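PDB 6S1Z: angiotensin-converting enzyme, which probably acts as a zinc-dependent peptidase that trims dipeptides from the C-terminal end of peptides, and here holds the inhibitor fosinoprilat at its zinc ion. Local coordinates for residues A[339-344]-A[360-365]; A[373-378]-A[548-553]. All blocks are in the same frame, centred on the assembly; numbering follows the deposited sequence.

Contact 1: residues A[339-344]-A[360-365]; sequences VRIKQC and GHIQYY. With ZN (zinc ion), chain D; KS8 (fosinoprilat), chain C.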
loop_
_atom_site.group_PDB
_atom_site.type_symbol
_atom_site.label_atom_id
_atom_site.label_comp_id
_atom_site.label_asym_id
_atom_site.label_seq_id
_atom_site.Cartn_x
_atom_site.Cartn_y
_atom_site.Cartn_z
ATOM N N VAL A 339 14.672 11.568 8.268
ATOM C CA VAL A 339 13.543 10.975 7.561
ATOM C C VAL A 339 13.682 11.313 6.085
ATOM O O VAL A 339 13.974 12.462 5.732
ATOM C CB VAL A 339 12.198 11.477 8.119
ATOM C CG1 VAL A 339 12.144 11.282 9.626
ATOM C CG2 VAL A 339 11.978 12.941 7.756
ATOM N N ARG A 340 13.476 10.317 5.224
ATOM C CA ARG A 340 13.642 10.498 3.791
ATOM C C ARG A 340 12.523 9.791 3.042
ATOM O O ARG A 340 11.983 8.782 3.503
ATOM C CB ARG A 340 14.998 9.965 3.306
ATOM C CG ARG A 340 16.197 10.624 3.963
ATOM C CD ARG A 340 17.499 10.022 3.459
ATOM N NE ARG A 340 18.518 9.968 4.504
ATOM C CZ ARG A 340 19.728 9.441 4.346
ATOM N NH1 ARG A 340 20.085 8.921 3.178
ATOM N NH2 ARG A 340 20.584 9.432 5.357
ATOM N N ILE A 341 12.186 10.335 1.874
ATOM C CA ILE A 341 11.204 9.748 0.970
ATOM C C ILE A 341 11.853 9.593 -0.396
ATOM O O ILE A 341 12.443 10.544 -0.921
ATOM C CB ILE A 341 9.926 10.604 0.871
ATOM C CG1 ILE A 341 9.016 10.333 2.074
ATOM C CG2 ILE A 341 9.197 10.333 -0.445
ATOM C CD1 ILE A 341 7.808 11.246 2.159
ATOM N N LYS A 342 11.745 8.398 -0.968
ATOM C CA LYS A 342 12.276 8.092 -2.295
ATOM C C LYS A 342 11.084 7.815 -3.207
ATOM O O LYS A 342 10.542 6.706 -3.213
ATOM C CB LYS A 342 13.233 6.905 -2.231
ATOM C CG LYS A 342 13.798 6.473 -3.577
ATOM C CD LYS A 342 14.844 5.372 -3.423
ATOM C CE LYS A 342 14.239 4.059 -2.935
ATOM N NZ LYS A 342 13.290 3.467 -3.917
ATOM N N GLN A 343 10.678 8.826 -3.974
ATOM C CA GLN A 343 9.499 8.728 -4.828
ATOM C C GLN A 343 9.777 9.418 -6.153
ATOM O O GLN A 343 10.106 10.607 -6.178
ATOM C CB GLN A 343 8.277 9.353 -4.146
ATOM C CG GLN A 343 7.057 9.465 -5.043
ATOM C CD GLN A 343 5.834 9.962 -4.300
ATOM O OE1 GLN A 343 5.724 9.805 -3.084
ATOM N NE2 GLN A 343 4.908 10.573 -5.031
ATOM N N CYS A 344 9.636 8.674 -7.253
ATOM C CA CYS A 344 9.797 9.226 -8.599
ATOM C C CYS A 344 8.523 9.984 -8.977
ATOM O O CYS A 344 7.731 9.573 -9.827
ATOM C CB CYS A 344 10.114 8.117 -9.593
ATOM S SG CYS A 344 11.686 7.277 -9.268
ATOM N N GLY A 360 2.604 10.171 5.606
ATOM C CA GLY A 360 2.050 9.501 6.770
ATOM C C GLY A 360 3.028 8.537 7.409
ATOM O O GLY A 360 3.013 8.347 8.628
ATOM N N HIS A 361 3.888 7.913 6.600
ATOM C CA HIS A 361 4.933 7.056 7.146
ATOM C C HIS A 361 6.028 7.881 7.809
ATOM O O HIS A 361 6.551 7.496 8.862
ATOM C CB HIS A 361 5.519 6.178 6.041
ATOM C CG HIS A 361 4.590 5.109 5.566
ATOM N ND1 HIS A 361 4.071 4.150 6.408
ATOM C CD2 HIS A 361 4.086 4.842 4.338
ATOM C CE1 HIS A 361 3.286 3.339 5.721
ATOM N NE2 HIS A 361 3.277 3.739 4.462
ATOM N N ILE A 362 6.388 9.016 7.210
ATOM C CA ILE A 362 7.424 9.866 7.786
ATOM C C ILE A 362 6.962 10.430 9.123
ATOM O O ILE A 362 7.696 10.397 10.119
ATOM C CB ILE A 362 7.801 10.989 6.803
ATOM C CG1 ILE A 362 8.406 10.409 5.520
ATOM C CG2 ILE A 362 8.757 11.970 7.462
ATOM C CD1 ILE A 362 9.751 9.725 5.702
ATOM N N GLN A 363 5.737 10.959 9.166
ATOM C CA GLN A 363 5.202 11.506 10.409
ATOM C C GLN A 363 5.264 10.478 11.530
ATOM O O GLN A 363 5.695 10.782 12.647
ATOM C CB GLN A 363 3.763 11.977 10.195
ATOM C CG GLN A 363 3.074 12.439 11.467
ATOM C CD GLN A 363 3.821 13.567 12.146
ATOM O OE1 GLN A 363 4.127 13.499 13.336
ATOM N NE2 GLN A 363 4.121 14.615 11.388
ATOM N N TYR A 364 4.830 9.250 11.244
ATOM C CA TYR A 364 4.819 8.208 12.265
ATOM C C TYR A 364 6.206 7.997 12.858
ATOM O O TYR A 364 6.332 7.671 14.044
ATOM C CB TYR A 364 4.294 6.904 11.663
ATOM C CG TYR A 364 3.426 6.085 12.592
ATOM C CD1 TYR A 364 3.597 6.133 13.969
ATOM C CD2 TYR A 364 2.430 5.260 12.087
ATOM C CE1 TYR A 364 2.805 5.384 14.816
ATOM C CE2 TYR A 364 1.632 4.506 12.925
ATOM C CZ TYR A 364 1.822 4.573 14.288
ATOM O OH TYR A 364 1.030 3.823 15.127
ATOM N N TYR A 365 7.255 8.177 12.053
ATOM C CA TYR A 365 8.616 8.072 12.566
ATOM C C TYR A 365 8.910 9.185 13.563
ATOM O O TYR A 365 9.445 8.936 14.651
ATOM C CB TYR A 365 9.614 8.121 11.409
ATOM C CG TYR A 365 9.389 7.075 10.341
ATOM C CD1 TYR A 365 8.931 5.806 10.665
ATOM C CD2 TYR A 365 9.642 7.356 9.005
ATOM C CE1 TYR A 365 8.729 4.847 9.689
ATOM C CE2 TYR A 365 9.441 6.407 8.022
ATOM C CZ TYR A 365 8.985 5.153 8.369
ATOM O OH TYR A 365 8.785 4.205 7.393
HETATM ZN ZN ZN D . 2.668 2.482 3.104
HETATM C C04 KS8 C . 6.208 1.390 0.216
HETATM C C05 KS8 C . 6.482 0.407 1.436
HETATM C C06 KS8 C . 7.773 -0.482 1.206
HETATM C C07 KS8 C . 8.979 0.016 2.013
HETATM C C08 KS8 C . 10.277 -0.886 1.774
HETATM C C09 KS8 C . 10.465 -2.043 2.521
HETATM C C10 KS8 C . 11.591 -2.826 2.312
HETATM C C11 KS8 C . 12.544 -2.448 1.342
HETATM C C12 KS8 C . 12.358 -1.307 0.603
HETATM C C13 KS8 C . 11.223 -0.513 0.812
HETATM C C14 KS8 C . 3.912 2.760 -1.116
HETATM C C15 KS8 C . 3.018 1.540 -1.529
HETATM C C18 KS8 C . 1.298 2.932 -2.786
HETATM C C19 KS8 C . -0.264 2.777 -2.840
HETATM C C20 KS8 C . -0.476 1.233 -2.691
HETATM C C21 KS8 C . 0.766 0.647 -2.837
HETATM C C22 KS8 C . 1.050 0.279 -4.280
HETATM C C25 KS8 C . -0.951 3.507 -1.757
HETATM C C26 KS8 C . -0.642 5.023 -1.851
HETATM C C27 KS8 C . -1.413 5.753 -2.955
HETATM C C28 KS8 C . -2.906 5.560 -2.776
HETATM C C29 KS8 C . -3.237 4.063 -2.826
HETATM C C30 KS8 C . -2.464 3.261 -1.769
HETATM N N17 KS8 C . 1.771 1.755 -2.346
HETATM O O01 KS8 C . 3.764 1.722 1.381
HETATM O O03 KS8 C . 5.126 3.799 1.168
HETATM O O16 KS8 C . 3.332 0.441 -1.197
HETATM O O23 KS8 C . 1.205 1.188 -5.161
HETATM O O24 KS8 C . 1.131 -0.880 -4.593
HETATM P P02 KS8 C . 4.709 2.446 0.508
#

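Contact 2: residues A[373-378]-A[548-553]; sequences VEFRGG and LGSSKP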
loop_
_atom_site.group_PDB
_atom_site.type_symbol
_atom_site.label_atom_id
_atom_site.label_comp_id
_atom_site.label_asym_id
_atom_site.label_seq_id
_atom_site.Cartn_x
_atom_site.Cartn_y
_atom_site.Cartn_z
ATOM N N VAL A 373 14.279 1.253 20.543
ATOM C CA VAL A 373 14.269 0.618 19.224
ATOM C C VAL A 373 13.082 -0.320 19.052
ATOM O O VAL A 373 12.576 -0.491 17.937
ATOM C CB VAL A 373 15.605 -0.120 18.989
ATOM C CG1 VAL A 373 15.724 -1.323 19.914
ATOM C CG2 VAL A 373 15.732 -0.540 17.532
ATOM N N GLU A 374 12.616 -0.943 20.138
ATOM C CA GLU A 374 11.477 -1.848 20.029
ATOM C C GLU A 374 10.212 -1.090 19.653
ATOM O O GLU A 374 9.523 -1.446 18.689
ATOM C CB GLU A 374 11.262 -2.597 21.344
ATOM C CG GLU A 374 12.481 -3.329 21.864
ATOM C CD GLU A 374 13.149 -2.616 23.027
ATOM O OE1 GLU A 374 14.378 -2.759 23.184
ATOM O OE2 GLU A 374 12.448 -1.914 23.787
ATOM N N PHE A 375 9.886 -0.044 20.409
ATOM C CA PHE A 375 8.646 0.693 20.235
ATOM C C PHE A 375 8.764 1.801 19.192
ATOM O O PHE A 375 7.942 2.725 19.186
ATOM C CB PHE A 375 8.195 1.270 21.579
ATOM C CG PHE A 375 8.222 0.272 22.707
ATOM C CD1 PHE A 375 7.904 -1.060 22.487
ATOM C CD2 PHE A 375 8.570 0.667 23.989
ATOM C CE1 PHE A 375 7.929 -1.975 23.525
ATOM C CE2 PHE A 375 8.597 -0.245 25.029
ATOM C CZ PHE A 375 8.277 -1.566 24.795
ATOM N N ARG A 376 9.763 1.727 18.312
ATOM C CA ARG A 376 9.906 2.690 17.220
ATOM C C ARG A 376 9.239 2.154 15.952
ATOM O O ARG A 376 9.854 1.995 14.897
ATOM C CB ARG A 376 11.377 3.009 16.982
ATOM C CG ARG A 376 12.015 3.807 18.104
ATOM C CD ARG A 376 13.378 4.346 17.715
ATOM N NE ARG A 376 13.287 5.329 16.639
ATOM C CZ ARG A 376 14.255 6.180 16.319
ATOM N NH1 ARG A 376 15.397 6.182 16.994
ATOM N NH2 ARG A 376 14.079 7.038 15.323
ATOM N N GLY A 377 7.946 1.879 16.078
ATOM C CA GLY A 377 7.174 1.356 14.970
ATOM C C GLY A 377 5.696 1.469 15.258
ATOM O O GLY A 377 5.277 1.611 16.412
ATOM N N GLY A 378 4.908 1.403 14.189
ATOM C CA GLY A 378 3.470 1.514 14.330
ATOM C C GLY A 378 2.890 0.418 15.201
ATOM O O GLY A 378 3.481 -0.647 15.397
ATOM N N LEU A 548 2.424 6.335 20.825
ATOM C CA LEU A 548 2.576 5.005 21.404
ATOM C C LEU A 548 3.430 4.114 20.514
ATOM O O LEU A 548 4.309 3.394 21.003
ATOM C CB LEU A 548 1.205 4.366 21.630
ATOM C CG LEU A 548 0.311 4.994 22.700
ATOM C CD1 LEU A 548 -1.046 4.305 22.721
ATOM C CD2 LEU A 548 0.968 4.920 24.069
ATOM N N GLY A 549 3.191 4.149 19.207
ATOM C CA GLY A 549 3.884 3.233 18.320
ATOM C C GLY A 549 3.603 1.804 18.736
ATOM O O GLY A 549 2.448 1.392 18.885
ATOM N N SER A 550 4.669 1.032 18.936
ATOM C CA SER A 550 4.559 -0.334 19.426
ATOM C C SER A 550 4.774 -0.423 20.933
ATOM O O SER A 550 5.067 -1.507 21.450
ATOM C CB SER A 550 5.550 -1.240 18.693
ATOM O OG SER A 550 5.519 -2.555 19.214
ATOM N N SER A 551 4.632 0.696 21.648
ATOM C CA SER A 551 4.788 0.676 23.097
ATOM C C SER A 551 3.641 -0.072 23.762
ATOM O O SER A 551 3.861 -0.868 24.683
ATOM C CB SER A 551 4.877 2.105 23.633
ATOM O OG SER A 551 3.661 2.802 23.424
ATOM N N LYS A 552 2.412 0.169 23.311
ATOM C CA LYS A 552 1.241 -0.507 23.835
ATOM C C LYS A 552 0.615 -1.395 22.764
ATOM O O LYS A 552 0.785 -1.143 21.566
ATOM C CB LYS A 552 0.190 0.497 24.322
ATOM C CG LYS A 552 0.657 1.390 25.453
ATOM C CD LYS A 552 -0.441 2.349 25.881
ATOM C CE LYS A 552 0.013 3.247 27.019
ATOM N NZ LYS A 552 -1.059 4.187 27.446
ATOM N N PRO A 553 -0.107 -2.444 23.157
ATOM C CA PRO A 553 -0.857 -3.224 22.168
ATOM C C PRO A 553 -1.753 -2.319 21.333
ATOM O O PRO A 553 -2.187 -1.257 21.783
ATOM C CB PRO A 553 -1.671 -4.198 23.028
ATOM C CG PRO A 553 -0.873 -4.344 24.280
ATOM C CD PRO A 553 -0.232 -3.004 24.513
#

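Contact 1: residues A[339-344]-A[360-365]
The ring of Tyr365, whose CB packs loosely against CG1 of Val339, has the carbonyl oxygen of His361 from the preceding helical turn over the centre of one face, 3.0 Å above its plane. A second flat group, the His361 imidazole, faces the active site: its NE2 binds the zinc ion at 1.9 Å, the inhibitor phosphinate coordinates the same metal through O01, and the second phosphinate oxygen, O03, comes within 3.5 Å of His361 CD2 at an oblique angle to the ring. His357 and Glu385 complete the protein ligands, consistent with the HExxH zinc helix of this peptidase clan.

Between helix and strand, Ile362 does most of the work, touching three consecutive strand residues. Its CG2, anti to the backbone N, presses on Val339, with CG2 to CG2 at 3.4 Å. The other branch takes CG1 to the opposite side of CB from the carbonyl carbon (chi1 -63°), where it crosses Ile341, the two CG1 atoms being 3.5 Å apart. From there CD1 turns to the strand backbone and meets Arg340 O at 3.3 Å. The side-chain packing is apolar and largely buried, and no hydrogen bond crosses it.

Strand 339-342 runs nearly antiparallel (166°) to the 360-365 part of helix 349-368, the axes of these two short segments approaching to 8.8 Å. It pairs with strand 329-332, whose Ala330 touches Ile362 and, through its backbone O, accepts a hydrogen bond from Tyr365 OH, while Phe309 of helix 307-312 packs on Val339 and Ile341.

Contact 2: residues A[373-378]-A[548-553]
A type II' beta turn from Leu548 to Ser551, at the C-terminal end of helix 536-548, packs against 373-378, in the loop between helices 349-368 and 381-396. Phe375 supplies the main side-chain contact. Ser551 CA sits over one face of its ring in a CH-pi contact, 3.8 Å from the centroid and 23° off the normal; the opposite face has Glu374 OE2 towards its rim. The Ser550 carbonyl reaches the ring obliquely, with O 3.1 Å from CD1 of Phe375.

Beyond the ring the contact is mostly with backbone. Ser550 CB lies 3.7 Å from Gly377 O and 3.9 Å from Gly378 O, packing by van der Waals contact. No hydrogen bond crosses between the segments.

The turn is held by its own bonds. Leu548 O accepts from Ser551 N at 2.8 Å and from Ser551 OG at 2.6 Å, both donors approaching the same face of the carbonyl plane. A chi1 of 65° sets the Ser551 hydroxyl between its backbone N and carbonyl carbon, the rotamer that brings OG back over the turn to Leu548 O. Gly549, with positive phi, takes the first corner, as glycine commonly does in type II' turns. The whole is a glycine-led type II' turn joining helix 536-548 to helix 554-562, with Pro553 at the N-cap position of the latter, packed loop against loop on the Phe375 ring.

How the contacts relate
Following the chain, contact 1 comes first and closes a short loop: segment 339-344 is separated by 15 residues, 11 of them helical, from 360-365 in helix 349-368. Contact 2 opens only after that helix ends, at 373-378, and does not close until 548-553, with 169 residues between. The two are therefore in series, neither nested nor crossed, their centres about 17 Å apart. Contact 1 ties the zinc helix to the small antiparallel sheet; contact 2 ties the loop after that helix to the junction of helices 536-548 and 554-562. They meet at Tyr364: its OH, hydrogen-bonded to Ala379 N, lies 3.5 Å from Gly378 CA, and its CE1 approaches Gly549 CA.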